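Side-chain contact in T cell receptor gamma chain (Monodelphis domestica, PDB 7L15), which pairs with the T cell receptor mu chain to form the marsupial gamma mu receptor, which probably recognises antigen at the T cell surface: residues S134-I137 / G143-I146. Numbering follows the deposited sequence.
Sequences SEEI and GTYI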
loop_
_atom_site.group_PDB
_atom_site.type_symbol
_atom_site.label_atom_id
_atom_site.label_comp_id
_atom_site.label_asym_id
_atom_site.label_seq_id
_atom_site.Cartn_x
_atom_site.Cartn_y
_atom_site.Cartn_z
ATOM N N SER B 134 25.383 -1.291 -19.134
ATOM C CA SER B 134 25.530 -0.921 -20.538
ATOM C C SER B 134 24.744 -1.870 -21.424
ATOM O O SER B 134 24.023 -1.444 -22.336
ATOM C CB SER B 134 27.011 -0.940 -20.938
ATOM O OG SER B 134 27.783 -0.054 -20.144
ATOM N N GLU B 135 24.863 -3.172 -21.153
ATOM C CA GLU B 135 24.141 -4.163 -21.943
ATOM C C GLU B 135 22.633 -3.907 -21.928
ATOM O O GLU B 135 21.969 -4.014 -22.970
ATOM C CB GLU B 135 24.466 -5.565 -21.427
ATOM C CG GLU B 135 24.188 -6.653 -22.442
ATOM C CD GLU B 135 24.902 -6.406 -23.768
ATOM O OE1 GLU B 135 26.061 -5.948 -23.749
ATOM O OE2 GLU B 135 24.298 -6.669 -24.832
ATOM N N GLU B 136 22.074 -3.557 -20.763
ATOM C CA GLU B 136 20.651 -3.245 -20.713
ATOM C C GLU B 136 20.333 -2.050 -21.609
ATOM O O GLU B 136 19.365 -2.073 -22.377
ATOM C CB GLU B 136 20.181 -2.975 -19.269
ATOM C CG GLU B 136 18.658 -2.736 -19.243
ATOM C CD GLU B 136 18.090 -2.225 -17.921
ATOM O OE1 GLU B 136 18.869 -1.927 -17.004
ATOM O OE2 GLU B 136 16.840 -2.124 -17.810
ATOM N N ILE B 137 21.137 -0.992 -21.516
ATOM C CA ILE B 137 20.895 0.192 -22.340
ATOM C C ILE B 137 21.048 -0.146 -23.814
ATOM O O ILE B 137 20.283 0.326 -24.658
ATOM C CB ILE B 137 21.842 1.334 -21.933
ATOM C CG1 ILE B 137 21.499 1.829 -20.528
ATOM C CG2 ILE B 137 21.735 2.448 -22.913
ATOM C CD1 ILE B 137 22.728 2.183 -19.718
ATOM N N GLY B 143 17.129 1.912 -18.840
ATOM C CA GLY B 143 17.999 1.457 -17.778
ATOM C C GLY B 143 17.247 1.286 -16.483
ATOM O O GLY B 143 16.346 2.069 -16.181
ATOM N N THR B 144 17.605 0.271 -15.708
ATOM C CA THR B 144 16.881 -0.076 -14.490
ATOM C C THR B 144 17.766 0.149 -13.268
ATOM O O THR B 144 18.854 -0.430 -13.161
ATOM C CB THR B 144 16.394 -1.524 -14.533
ATOM O OG1 THR B 144 15.597 -1.723 -15.710
ATOM C CG2 THR B 144 15.546 -1.843 -13.304
ATOM N N TYR B 145 17.309 1.015 -12.375
ATOM C CA TYR B 145 17.891 1.175 -11.057
ATOM C C TYR B 145 17.214 0.197 -10.122
ATOM O O TYR B 145 16.003 0.008 -10.174
ATOM C CB TYR B 145 17.693 2.593 -10.519
ATOM C CG TYR B 145 18.219 3.674 -11.405
ATOM C CD1 TYR B 145 17.456 4.171 -12.456
ATOM C CD2 TYR B 145 19.482 4.204 -11.199
ATOM C CE1 TYR B 145 17.948 5.169 -13.279
ATOM C CE2 TYR B 145 19.975 5.194 -12.007
ATOM C CZ TYR B 145 19.208 5.678 -13.045
ATOM O OH TYR B 145 19.726 6.672 -13.845
ATOM N N ILE B 146 17.999 -0.424 -9.264
ATOM C CA ILE B 146 17.483 -1.428 -8.356
ATOM C C ILE B 146 17.950 -1.064 -6.959
ATOM O O ILE B 146 19.146 -0.853 -6.742
ATOM C CB ILE B 146 17.976 -2.835 -8.742
ATOM C CG1 ILE B 146 17.525 -3.193 -10.162
ATOM C CG2 ILE B 146 17.516 -3.862 -7.710
ATOM C CD1 ILE B 146 18.290 -4.396 -10.760
#
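Extended from helix 134-140, with CG anti to the backbone N (chi1 -176°) and the chain straight beyond it, Glu136 delivers its carboxylate to Thr144 at the start of strand 142-152. Thr144 turns OG1 to the same carboxylate by setting it beside its own backbone N, and the two side chains cross at about a right angle. Each carboxylate oxygen takes one hydrogen bond from Thr144. Thr144 N donates to Glu136 OE1 over 2.8 Å, reaching it on the syn side but 33° out of the carboxylate plane, with a bent N-H...O angle of 140°. Thr144 OG1 donates to Glu136 OE2, modelled at 2.5 Å, a length short enough to be doubtful in detail. Gly143 lies alongside, its CA 3.6 Å from Glu136 OE1, and Ile137 CG1 stands 4.5 Å from that same CA. The glutamate thus ties the short helix between strands 126-130 and 142-152 back onto the latter strand in the C1-set immunoglobulin domain. Thr144 OG1 is also hydrogen-bonded to Thr191 OG1 on neighbouring strand 183-193. Held at both oxygens, the carboxylate of buried Glu136 should have little freedom to rotate. A salt bridge from Glu136 OE2 to Arg154 of the T cell receptor mu chain places it at the gamma-mu interface, where the arginine would be expected to favour the charged carboxylate.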